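Local coordinates for protein triphenylmethane reductase (Citrobacter sp., PDB 2JL1) that binds NADP and probably reduces triphenylmethane dyes with the reduced cofactor as hydride donor, an activity of interest for bioremediation, at residues His19-Val24 against Ala183-Thr187; Ile30-Val36 against Val47-Asp53; Pro134-Asn140 against Glu192-Leu198. All blocks are in the same frame, centred on the assembly; numbering follows the deposited sequence.

Contact 1: His19-Val24 against Ala183-Thr187; sequences HLLKKV and ATVLT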
loop_
_atom_site.group_PDB
_atom_site.type_symbol
_atom_site.label_atom_id
_atom_site.label_comp_id
_atom_site.label_asym_id
_atom_site.label_seq_id
_atom_site.Cartn_x
_atom_site.Cartn_y
_atom_site.Cartn_z
ATOM N N HIS A 19 22.667 -13.811 -14.215
ATOM C CA HIS A 19 21.949 -13.721 -15.491
ATOM C C HIS A 19 22.191 -12.411 -16.263
ATOM O O HIS A 19 22.308 -12.434 -17.492
ATOM C CB HIS A 19 20.448 -13.948 -15.274
ATOM C CG HIS A 19 20.103 -15.369 -14.947
ATOM N ND1 HIS A 19 20.162 -16.382 -15.881
ATOM C CD2 HIS A 19 19.709 -15.947 -13.787
ATOM C CE1 HIS A 19 19.820 -17.524 -15.310
ATOM N NE2 HIS A 19 19.531 -17.284 -14.043
ATOM N N LEU A 20 22.262 -11.279 -15.555
ATOM C CA LEU A 20 22.587 -9.991 -16.191
ATOM C C LEU A 20 23.982 -10.004 -16.815
ATOM O O LEU A 20 24.202 -9.404 -17.875
ATOM C CB LEU A 20 22.477 -8.819 -15.196
ATOM C CG LEU A 20 21.058 -8.382 -14.791
ATOM C CD1 LEU A 20 21.068 -7.319 -13.689
ATOM C CD2 LEU A 20 20.311 -7.894 -16.018
ATOM N N LEU A 21 24.911 -10.695 -16.159
ATOM C CA LEU A 21 26.301 -10.806 -16.647
ATOM C C LEU A 21 26.401 -11.562 -17.976
ATOM O O LEU A 21 27.392 -11.440 -18.683
ATOM C CB LEU A 21 27.224 -11.416 -15.574
ATOM C CG LEU A 21 27.622 -10.516 -14.386
ATOM C CD1 LEU A 21 28.289 -11.303 -13.222
ATOM C CD2 LEU A 21 28.522 -9.371 -14.822
ATOM N N LYS A 22 25.376 -12.335 -18.317
ATOM C CA LYS A 22 25.331 -12.981 -19.631
ATOM C C LYS A 22 24.658 -12.088 -20.675
ATOM O O LYS A 22 24.597 -12.448 -21.849
ATOM C CB LYS A 22 24.612 -14.325 -19.558
ATOM C CG LYS A 22 25.305 -15.362 -18.707
ATOM C CD LYS A 22 24.541 -16.669 -18.809
ATOM C CE LYS A 22 24.943 -17.672 -17.737
ATOM N NZ LYS A 22 23.699 -18.343 -17.236
ATOM N N LYS A 23 24.166 -10.916 -20.263
ATOM C CA LYS A 23 23.431 -10.041 -21.187
ATOM C C LYS A 23 24.045 -8.655 -21.399
ATOM O O LYS A 23 23.944 -8.094 -22.480
ATOM C CB LYS A 23 21.964 -9.893 -20.742
ATOM C CG LYS A 23 21.139 -11.165 -20.814
ATOM C CD LYS A 23 19.803 -10.999 -20.056
ATOM C CE LYS A 23 18.988 -12.310 -19.998
ATOM N NZ LYS A 23 18.440 -12.714 -21.333
ATOM N N VAL A 24 24.638 -8.095 -20.353
ATOM C CA VAL A 24 25.171 -6.739 -20.386
ATOM C C VAL A 24 26.592 -6.758 -19.800
ATOM O O VAL A 24 26.916 -7.663 -19.029
ATOM C CB VAL A 24 24.254 -5.732 -19.606
ATOM C CG1 VAL A 24 22.877 -5.582 -20.278
ATOM C CG2 VAL A 24 24.081 -6.156 -18.146
ATOM N N ALA A 183 16.010 -10.495 -15.053
ATOM C CA ALA A 183 17.098 -10.104 -15.961
ATOM C C ALA A 183 16.618 -9.854 -17.394
ATOM O O ALA A 183 17.054 -8.885 -18.054
ATOM C CB ALA A 183 18.241 -11.135 -15.927
ATOM N N THR A 184 15.713 -10.697 -17.882
ATOM C CA THR A 184 15.140 -10.516 -19.230
ATOM C C THR A 184 14.395 -9.175 -19.329
ATOM O O THR A 184 14.627 -8.385 -20.229
ATOM C CB THR A 184 14.190 -11.688 -19.551
ATOM O OG1 THR A 184 14.946 -12.900 -19.524
ATOM C CG2 THR A 184 13.528 -11.537 -20.911
ATOM N N VAL A 185 13.517 -8.934 -18.361
ATOM C CA VAL A 185 12.741 -7.719 -18.262
ATOM C C VAL A 185 13.605 -6.444 -18.215
ATOM O O VAL A 185 13.297 -5.460 -18.901
ATOM C CB VAL A 185 11.780 -7.823 -17.044
ATOM C CG1 VAL A 185 11.285 -6.471 -16.596
ATOM C CG2 VAL A 185 10.596 -8.746 -17.387
ATOM N N LEU A 186 14.669 -6.469 -17.414
ATOM C CA LEU A 186 15.615 -5.337 -17.271
ATOM C C LEU A 186 16.391 -4.954 -18.541
ATOM O O LEU A 186 16.856 -3.805 -18.677
ATOM C CB LEU A 186 16.598 -5.603 -16.120
ATOM C CG LEU A 186 15.990 -5.659 -14.699
ATOM C CD1 LEU A 186 16.959 -6.296 -13.700
ATOM C CD2 LEU A 186 15.527 -4.270 -14.215
ATOM N N THR A 187 16.511 -5.903 -19.470
ATOM C CA THR A 187 17.411 -5.764 -20.627
ATOM C C THR A 187 16.696 -5.793 -21.978
ATOM O O THR A 187 17.329 -6.063 -23.000
ATOM C CB THR A 187 18.461 -6.896 -20.645
ATOM O OG1 THR A 187 17.788 -8.167 -20.604
ATOM C CG2 THR A 187 19.409 -6.778 -19.464
HETATM O O HOH W 1 16.953 -10.207 -22.959
#
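His-19 meets Ala-183 through its CB alone, 3.6 Å from Ala-183 CB, while its imidazole, the one flat side-chain group of the pair, swings away and offers neither face nor edge to 183-187. Small and branched side chains do the work instead, and this contact is a clear case. Leu-20 CD2 lies 3.8 Å from Ala-183 CB. Leu-20 CD2 is also 3.7 Å from Thr-187 CG2, and Leu-20 CD1 is 4.2 Å from Leu-186 CD1. Thr-187 divides its two branches between two tasks. With chi1 at 55°, Thr-187 OG1 sits between the backbone N and the carbonyl carbon and turns back to donate to Ala-183 O (2.7 Å), while CG2 touches both Leu-20 CD2 and Val-24 CG1. The Lys-23 side chain crosses that of Thr-187 at about a right angle, Lys-23 CD lying 3.5 Å from Thr-187 OG1. A water donates to Thr-187 OG1 and accepts a weak bond from Lys-23 NZ, so the polar link between the segments is a single water, weakly held on the lysine side. The contact joins the C-terminal parts of helices 11-20 and 175-186, and the turns that follow them, on one side of the Rossmann sheet, with Leu-20, Leu-186 and Thr-187 resting on Ile-3 of strand 3-5, and Leu-20 and Val-24 also reaching Ile-29 of strand 29-33.

Contact 2: Ile30-Val36 against Val47-Asp53; sequences IAIVRNV and VEVRHGD. With NAP (NADP nicotinamide-adenine-dinucleotide phosphate), chain B.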
loop_
_atom_site.group_PDB
_atom_site.type_symbol
_atom_site.label_atom_id
_atom_site.label_comp_id
_atom_site.label_asym_id
_atom_site.label_seq_id
_atom_site.Cartn_x
_atom_site.Cartn_y
_atom_site.Cartn_z
ATOM N N ILE A 30 25.045 -2.584 -11.177
ATOM C CA ILE A 30 25.381 -2.079 -9.843
ATOM C C ILE A 30 24.726 -2.943 -8.765
ATOM O O ILE A 30 23.494 -3.057 -8.703
ATOM C CB ILE A 30 24.926 -0.617 -9.624
ATOM C CG1 ILE A 30 25.537 0.328 -10.668
ATOM C CG2 ILE A 30 25.302 -0.144 -8.224
ATOM C CD1 ILE A 30 24.833 1.661 -10.758
ATOM N N ALA A 31 25.549 -3.561 -7.934
ATOM C CA ALA A 31 25.055 -4.332 -6.820
ATOM C C ALA A 31 24.864 -3.378 -5.659
ATOM O O ALA A 31 25.806 -2.696 -5.243
ATOM C CB ALA A 31 26.027 -5.430 -6.457
ATOM N N ILE A 32 23.629 -3.301 -5.166
ATOM C CA ILE A 32 23.331 -2.513 -3.989
ATOM C C ILE A 32 23.096 -3.500 -2.857
ATOM O O ILE A 32 22.272 -4.421 -2.963
ATOM C CB ILE A 32 22.150 -1.537 -4.211
ATOM C CG1 ILE A 32 22.533 -0.496 -5.266
ATOM C CG2 ILE A 32 21.801 -0.815 -2.915
ATOM C CD1 ILE A 32 21.366 0.218 -5.912
ATOM N N VAL A 33 23.850 -3.314 -1.784
ATOM C CA VAL A 33 23.977 -4.296 -0.693
ATOM C C VAL A 33 24.010 -3.617 0.688
ATOM O O VAL A 33 24.399 -2.463 0.806
ATOM C CB VAL A 33 25.294 -5.155 -0.858
ATOM C CG1 VAL A 33 25.234 -6.016 -2.091
ATOM C CG2 VAL A 33 26.530 -4.277 -0.917
ATOM N N ARG A 34 23.602 -4.337 1.725
ATOM C CA ARG A 34 23.719 -3.846 3.105
ATOM C C ARG A 34 25.135 -4.086 3.678
ATOM O O ARG A 34 25.705 -3.228 4.371
ATOM C CB ARG A 34 22.636 -4.506 3.978
ATOM C CG ARG A 34 22.748 -4.197 5.469
ATOM C CD ARG A 34 21.578 -4.789 6.249
ATOM N NE ARG A 34 21.455 -6.238 6.105
ATOM C CZ ARG A 34 20.730 -7.006 6.918
ATOM N NH1 ARG A 34 20.078 -6.453 7.938
ATOM N NH2 ARG A 34 20.663 -8.324 6.722
ATOM N N ASN A 35 25.714 -5.236 3.347
ATOM C CA ASN A 35 26.999 -5.681 3.903
ATOM C C ASN A 35 27.998 -5.686 2.750
ATOM O O ASN A 35 28.000 -6.594 1.925
ATOM C CB ASN A 35 26.812 -7.086 4.528
ATOM C CG ASN A 35 28.099 -7.681 5.144
ATOM O OD1 ASN A 35 29.198 -7.158 4.994
ATOM N ND2 ASN A 35 27.941 -8.807 5.832
ATOM N N VAL A 36 28.840 -4.652 2.681
ATOM C CA VAL A 36 29.750 -4.487 1.543
ATOM C C VAL A 36 30.878 -5.528 1.492
ATOM O O VAL A 36 31.381 -5.840 0.411
ATOM C CB VAL A 36 30.300 -3.039 1.424
ATOM C CG1 VAL A 36 29.163 -2.074 1.107
ATOM C CG2 VAL A 36 31.034 -2.627 2.692
ATOM N N VAL A 47 31.524 -5.958 -11.234
ATOM C CA VAL A 47 30.257 -5.328 -10.880
ATOM C C VAL A 47 30.511 -4.301 -9.782
ATOM O O VAL A 47 31.134 -4.610 -8.766
ATOM C CB VAL A 47 29.196 -6.370 -10.422
ATOM C CG1 VAL A 47 27.886 -5.679 -9.979
ATOM C CG2 VAL A 47 28.911 -7.377 -11.534
ATOM N N GLU A 48 30.038 -3.074 -10.004
ATOM C CA GLU A 48 30.158 -2.002 -9.016
ATOM C C GLU A 48 29.265 -2.290 -7.814
ATOM O O GLU A 48 28.092 -2.626 -7.969
ATOM C CB GLU A 48 29.783 -0.646 -9.633
ATOM C CG GLU A 48 30.052 0.560 -8.706
ATOM C CD GLU A 48 29.421 1.855 -9.200
ATOM O OE1 GLU A 48 29.204 2.775 -8.379
ATOM O OE2 GLU A 48 29.130 1.957 -10.411
ATOM N N VAL A 49 29.828 -2.145 -6.621
ATOM C CA VAL A 49 29.109 -2.398 -5.358
ATOM C C VAL A 49 28.818 -1.052 -4.694
ATOM O O VAL A 49 29.697 -0.200 -4.613
ATOM C CB VAL A 49 29.968 -3.278 -4.388
ATOM C CG1 VAL A 49 29.412 -3.262 -2.967
ATOM C CG2 VAL A 49 30.114 -4.712 -4.904
ATOM N N ARG A 50 27.593 -0.854 -4.224
ATOM C CA ARG A 50 27.263 0.336 -3.425
ATOM C C ARG A 50 26.542 -0.102 -2.176
ATOM O O ARG A 50 25.837 -1.094 -2.197
ATOM C CB ARG A 50 26.365 1.298 -4.194
ATOM C CG ARG A 50 27.016 1.934 -5.382
ATOM C CD ARG A 50 26.020 2.770 -6.143
ATOM N NE ARG A 50 26.636 3.398 -7.305
ATOM C CZ ARG A 50 26.053 4.318 -8.079
ATOM N NH1 ARG A 50 24.807 4.727 -7.833
ATOM N NH2 ARG A 50 26.720 4.832 -9.120
ATOM N N HIS A 51 26.739 0.639 -1.093
ATOM C CA HIS A 51 26.067 0.366 0.166
ATOM C C HIS A 51 24.675 0.982 0.130
ATOM O O HIS A 51 24.521 2.161 -0.123
ATOM C CB HIS A 51 26.857 0.961 1.323
ATOM C CG HIS A 51 26.226 0.748 2.664
ATOM N ND1 HIS A 51 25.875 1.793 3.491
ATOM C CD2 HIS A 51 25.894 -0.387 3.329
ATOM C CE1 HIS A 51 25.351 1.312 4.605
ATOM N NE2 HIS A 51 25.351 -0.006 4.534
ATOM N N GLY A 52 23.666 0.175 0.398
ATOM C CA GLY A 52 22.300 0.676 0.448
ATOM C C GLY A 52 21.589 -0.165 1.475
ATOM O O GLY A 52 21.427 -1.366 1.284
ATOM N N ASP A 53 21.206 0.468 2.578
ATOM C CA ASP A 53 20.501 -0.210 3.654
ATOM C C ASP A 53 19.082 0.367 3.771
ATOM O O ASP A 53 18.935 1.579 3.965
ATOM C CB ASP A 53 21.287 -0.015 4.958
ATOM C CG ASP A 53 20.708 -0.813 6.129
ATOM O OD1 ASP A 53 19.478 -1.077 6.161
ATOM O OD2 ASP A 53 21.500 -1.169 7.023
HETATM P PA NAP B . 17.562 -13.818 0.800
HETATM O O1A NAP B . 17.187 -14.106 2.212
HETATM O O2A NAP B . 18.610 -14.694 0.236
HETATM O O5B NAP B . 17.995 -12.295 0.615
HETATM C C5B NAP B . 17.384 -11.209 1.276
HETATM C C4B NAP B . 18.251 -10.011 0.918
HETATM O O4B NAP B . 17.757 -8.826 1.528
HETATM C C3B NAP B . 19.667 -10.255 1.441
HETATM O O3B NAP B . 20.598 -9.937 0.439
HETATM C C2B NAP B . 19.808 -9.279 2.574
HETATM O O2B NAP B . 21.098 -8.756 2.622
HETATM C C1B NAP B . 18.854 -8.183 2.146
HETATM N N9A NAP B . 18.508 -7.349 3.304
HETATM C C8A NAP B . 18.023 -7.745 4.520
HETATM N N7A NAP B . 17.859 -6.638 5.282
HETATM C C5A NAP B . 18.256 -5.557 4.571
HETATM C C6A NAP B . 18.308 -4.195 4.868
HETATM N N6A NAP B . 17.925 -3.735 6.056
HETATM N N1A NAP B . 18.766 -3.320 3.910
HETATM C C2A NAP B . 19.180 -3.783 2.680
HETATM N N3A NAP B . 19.120 -5.127 2.386
HETATM C C4A NAP B . 18.669 -5.996 3.326
HETATM O O3 NAP B . 16.200 -13.933 -0.079
HETATM P PN NAP B . 15.951 -14.543 -1.548
HETATM O O1N NAP B . 16.977 -13.962 -2.430
HETATM O O2N NAP B . 15.815 -16.022 -1.442
HETATM O O5D NAP B . 14.518 -13.851 -1.957
HETATM C C5D NAP B . 14.445 -12.449 -2.179
HETATM C C4D NAP B . 13.227 -11.773 -1.539
HETATM O O4D NAP B . 12.049 -12.451 -1.941
HETATM C C3D NAP B . 13.246 -11.835 -0.010
HETATM O O3D NAP B . 13.839 -10.725 0.615
HETATM C C2D NAP B . 11.786 -11.972 0.381
HETATM O O2D NAP B . 11.122 -10.741 0.584
HETATM C C1D NAP B . 11.168 -12.617 -0.840
HETATM N N1N NAP B . 10.891 -14.027 -0.524
HETATM C C2N NAP B . 10.103 -14.709 -1.395
HETATM C C3N NAP B . 9.767 -16.008 -1.142
HETATM C C7N NAP B . 8.900 -16.747 -2.068
HETATM O O7N NAP B . 8.712 -18.132 -1.788
HETATM N N7N NAP B . 8.329 -16.059 -3.063
HETATM C C4N NAP B . 10.319 -16.674 -0.027
HETATM C C5N NAP B . 11.190 -16.002 0.794
HETATM C C6N NAP B . 11.432 -14.642 0.567
HETATM P P2B NAP B . 22.235 -9.376 3.587
HETATM O O1X NAP B . 23.074 -10.317 2.744
HETATM O O2X NAP B . 21.644 -10.144 4.758
HETATM O O3X NAP B . 23.035 -8.185 4.073
#
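Arg-34 runs past Asp-53 on its way to the cofactor, and each of its atoms has a neighbour. CB lies near the 2'-phosphate oxygen O3X of NADP; Arg-34 CG is 3.6 Å from Asp-53 OD2; Arg-34 CD is 3.6 Å from NAP C6A of the adenine. A bend at chi3 (58°) then folds the guanidinium over the base, where NAP N7A lies over the centre of one face, 3.3 Å from Arg-34 CZ, and brings the phosphate to its edge. There Arg-34 NE donates to NAP O3X (3.2 Å) and Arg-34 NH2 to NAP O2X (2.9 Å). Asp-53 OD1 takes the exocyclic amine NAP N6A (3.1 Å) and the backbone N of Asn-55. The two strands, paired in the beta-alpha-beta unit 29-33, 40-44, 48-51, are joined by a parallel ladder: Ala-31 N to Glu-48 O, Arg-50 N to Ala-31 O, Val-33 N to Arg-50 O and Gly-52 N to Val-33 O. On the face of Ile-30 and Ile-32, Arg-50 is pinned by Glu-48 (Arg-50 NE to Glu-48 OE1, 2.9 Å) and by the carbonyls of Ala-63 and Ala-65, with Ile-30 CD1 over one guanidinium face. Charge-assisted bonds to a phosphate that NAD lacks, made just after the second Rossmann strand, are consistent with a preference for NADP.

Contact 3: Pro134-Asn140 against Glu192-Leu198; sequences PYTFLRN and ENKTYNL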
loop_
_atom_site.group_PDB
_atom_site.type_symbol
_atom_site.label_atom_id
_atom_site.label_comp_id
_atom_site.label_asym_id
_atom_site.label_seq_id
_atom_site.Cartn_x
_atom_site.Cartn_y
_atom_site.Cartn_z
ATOM N N PRO A 134 7.928 4.753 -14.429
ATOM C CA PRO A 134 7.557 3.553 -15.195
ATOM C C PRO A 134 7.965 2.303 -14.427
ATOM O O PRO A 134 9.134 2.185 -14.048
ATOM C CB PRO A 134 8.419 3.672 -16.457
ATOM C CG PRO A 134 8.661 5.146 -16.613
ATOM C CD PRO A 134 8.683 5.727 -15.242
ATOM N N TYR A 135 7.018 1.391 -14.200
ATOM C CA TYR A 135 7.236 0.240 -13.296
ATOM C C TYR A 135 7.070 -1.077 -14.033
ATOM O O TYR A 135 6.441 -1.145 -15.099
ATOM C CB TYR A 135 6.253 0.261 -12.100
ATOM C CG TYR A 135 4.807 0.076 -12.539
ATOM C CD1 TYR A 135 4.264 -1.206 -12.719
ATOM C CD2 TYR A 135 4.000 1.184 -12.826
ATOM C CE1 TYR A 135 2.947 -1.380 -13.148
ATOM C CE2 TYR A 135 2.678 1.023 -13.253
ATOM C CZ TYR A 135 2.169 -0.251 -13.425
ATOM O OH TYR A 135 0.884 -0.408 -13.862
ATOM N N THR A 136 7.640 -2.127 -13.456
ATOM C CA THR A 136 7.292 -3.492 -13.812
ATOM C C THR A 136 7.128 -4.253 -12.507
ATOM O O THR A 136 8.056 -4.328 -11.713
ATOM C CB THR A 136 8.371 -4.215 -14.637
ATOM O OG1 THR A 136 8.706 -3.445 -15.810
ATOM C CG2 THR A 136 7.830 -5.589 -15.086
ATOM N N PHE A 137 5.952 -4.825 -12.299
ATOM C CA PHE A 137 5.715 -5.606 -11.097
ATOM C C PHE A 137 5.904 -7.071 -11.468
ATOM O O PHE A 137 5.144 -7.650 -12.251
ATOM C CB PHE A 137 4.324 -5.313 -10.531
ATOM C CG PHE A 137 4.160 -3.901 -10.048
ATOM C CD1 PHE A 137 2.923 -3.270 -10.119
ATOM C CD2 PHE A 137 5.243 -3.193 -9.532
ATOM C CE1 PHE A 137 2.755 -1.974 -9.650
ATOM C CE2 PHE A 137 5.075 -1.866 -9.097
ATOM C CZ PHE A 137 3.828 -1.270 -9.165
ATOM N N LEU A 138 7.001 -7.617 -10.975
ATOM C CA LEU A 138 7.408 -8.974 -11.207
ATOM C C LEU A 138 6.820 -9.753 -10.045
ATOM O O LEU A 138 7.431 -9.871 -8.970
ATOM C CB LEU A 138 8.954 -9.054 -11.193
ATOM C CG LEU A 138 9.697 -8.260 -12.281
ATOM C CD1 LEU A 138 11.209 -8.089 -11.950
ATOM C CD2 LEU A 138 9.508 -8.894 -13.657
ATOM N N ARG A 139 5.595 -10.232 -10.217
ATOM C CA ARG A 139 4.885 -10.838 -9.091
ATOM C C ARG A 139 5.264 -12.308 -8.988
ATOM O O ARG A 139 4.714 -13.147 -9.694
ATOM C CB ARG A 139 3.374 -10.677 -9.265
ATOM C CG ARG A 139 2.872 -9.250 -9.120
ATOM C CD ARG A 139 1.366 -9.262 -9.130
ATOM N NE ARG A 139 0.800 -8.073 -8.494
ATOM C CZ ARG A 139 -0.486 -7.983 -8.141
ATOM N NH1 ARG A 139 -1.316 -8.999 -8.387
ATOM N NH2 ARG A 139 -0.951 -6.892 -7.542
ATOM N N ASN A 140 6.233 -12.612 -8.129
ATOM C CA ASN A 140 6.828 -13.946 -8.103
ATOM C C ASN A 140 5.945 -14.951 -7.375
ATOM O O ASN A 140 5.293 -14.608 -6.404
ATOM C CB ASN A 140 8.218 -13.910 -7.458
ATOM C CG ASN A 140 9.257 -13.231 -8.337
ATOM O OD1 ASN A 140 9.040 -13.012 -9.538
ATOM N ND2 ASN A 140 10.373 -12.858 -7.734
ATOM N N GLU A 192 7.267 -1.652 -19.623
ATOM C CA GLU A 192 6.914 -0.492 -18.840
ATOM C C GLU A 192 5.437 -0.501 -18.458
ATOM O O GLU A 192 4.551 -0.801 -19.276
ATOM C CB GLU A 192 7.310 0.792 -19.554
ATOM C CG GLU A 192 8.787 1.098 -19.373
ATOM C CD GLU A 192 9.347 1.981 -20.464
ATOM O OE1 GLU A 192 9.999 1.424 -21.385
ATOM O OE2 GLU A 192 9.136 3.224 -20.405
ATOM N N ASN A 193 5.189 -0.203 -17.192
ATOM C CA ASN A 193 3.828 -0.147 -16.666
ATOM C C ASN A 193 3.051 -1.461 -16.821
ATOM O O ASN A 193 1.873 -1.469 -17.181
ATOM C CB ASN A 193 3.087 1.043 -17.280
ATOM C CG ASN A 193 3.805 2.353 -17.035
ATOM O OD1 ASN A 193 3.857 3.223 -17.917
ATOM N ND2 ASN A 193 4.349 2.518 -15.834
ATOM N N LYS A 194 3.723 -2.570 -16.532
ATOM C CA LYS A 194 3.115 -3.912 -16.658
ATOM C C LYS A 194 3.244 -4.688 -15.369
ATOM O O LYS A 194 4.200 -4.484 -14.619
ATOM C CB LYS A 194 3.826 -4.714 -17.757
ATOM C CG LYS A 194 3.822 -4.066 -19.113
ATOM C CD LYS A 194 2.642 -4.485 -19.926
ATOM C CE LYS A 194 2.596 -3.707 -21.223
ATOM N NZ LYS A 194 3.509 -4.303 -22.249
ATOM N N THR A 195 2.270 -5.565 -15.120
ATOM C CA THR A 195 2.296 -6.500 -14.004
ATOM C C THR A 195 2.356 -7.894 -14.625
ATOM O O THR A 195 1.604 -8.192 -15.563
ATOM C CB THR A 195 1.045 -6.331 -13.059
ATOM O OG1 THR A 195 1.019 -4.998 -12.518
ATOM C CG2 THR A 195 1.072 -7.314 -11.896
ATOM N N TYR A 196 3.275 -8.732 -14.127
ATOM C CA TYR A 196 3.355 -10.127 -14.536
ATOM C C TYR A 196 3.146 -11.001 -13.324
ATOM O O TYR A 196 3.710 -10.732 -12.267
ATOM C CB TYR A 196 4.729 -10.444 -15.175
ATOM C CG TYR A 196 4.981 -9.661 -16.421
ATOM C CD1 TYR A 196 4.221 -9.876 -17.571
ATOM C CD2 TYR A 196 5.956 -8.669 -16.449
ATOM C CE1 TYR A 196 4.435 -9.108 -18.747
ATOM C CE2 TYR A 196 6.175 -7.911 -17.584
ATOM C CZ TYR A 196 5.424 -8.132 -18.726
ATOM O OH TYR A 196 5.666 -7.375 -19.840
ATOM N N ASN A 197 2.324 -12.035 -13.454
ATOM C CA ASN A 197 2.212 -13.042 -12.389
ATOM C C ASN A 197 3.106 -14.206 -12.797
ATOM O O ASN A 197 2.765 -14.967 -13.685
ATOM C CB ASN A 197 0.743 -13.447 -12.155
ATOM C CG ASN A 197 -0.091 -12.326 -11.548
ATOM O OD1 ASN A 197 0.019 -11.993 -10.348
ATOM N ND2 ASN A 197 -0.966 -11.760 -12.362
ATOM N N LEU A 198 4.288 -14.283 -12.175
ATOM C CA LEU A 198 5.356 -15.183 -12.583
ATOM C C LEU A 198 5.280 -16.504 -11.818
ATOM O O LEU A 198 5.889 -16.674 -10.762
ATOM C CB LEU A 198 6.738 -14.476 -12.453
ATOM C CG LEU A 198 6.913 -13.164 -13.246
ATOM C CD1 LEU A 198 8.239 -12.435 -12.910
ATOM C CD2 LEU A 198 6.810 -13.398 -14.786
HETATM O O HOH W 2 0.046 -2.945 -14.174
#
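Tyr-135 places its CG between its own backbone N and carbonyl carbon (chi1 65°), which swings the ring across to the partner strand; Asn-193, with a left-handed backbone (phi 58°), lifts its CA over the centre of that ring. This is a CH-pi contact, Asn-193 CA standing 3.7 Å from the Tyr-135 ring centroid and nearly on its normal. At the ring's edge a water bonds both Tyr-135 OH (2.7 Å) and Thr-195 OG1 (2.8 Å). Thr-195 OG1 also lies at the edge of the Phe-137 ring, 3.5 Å from CD1, while Thr-195 CG2 presses on the aliphatic part of Arg-139, 3.4 Å from CD. Arg-139 and Asn-197 run side by side, Asn-197 OD1 being at the guanidinium edge and accepting from Phe-109 N; the charge is met by Glu-125 and Glu-111. Between the two backbones, the straight bond from Tyr-196 N to Phe-137 O (2.9 Å) typifies a regular parallel ladder that frays near its start, where Tyr-135 O takes only weak bonds from Asn-193 N and Lys-194 N. Leu-138 CD2 and Leu-198 CD1 meet at 3.8 Å on the face of Thr-136 and Tyr-196. Strand 194-198 ends the sheet, and 135-140 is flanked by strand 101-107; helix 175-186 covers the face of Thr-136, Leu-138 and Asn-140, and helix 117-130 that of Phe-137 and Arg-139.

Overall arrangement
Contacts 2 and 3 pair the two outermost strands of one parallel seven-stranded sheet with their inner neighbours, about 24 Å apart between centres and without touching. Contact 1 touches both: Leu-21 packs on Val-47, and Val-185 on Thr-136 and Leu-138. Its helix 11-20 leads to strand 29-33, and helix 175-186 to strand 194-198. Each contact grades from buried residues (Leu-20, Ala-183; Ile-30 to Val-33; Thr-136 to Asn-140) to exposed ones (Lys-23; Glu-48; Glu-192 to Lys-194). Backbone ladders join the sheet pairs, whereas contact 1 has no direct hydrogen bond across it; contacts 1 and 3 each have a bridging water. Only contact 2 binds NADP through its own side chains; contact 3 comes near it at Asn-140.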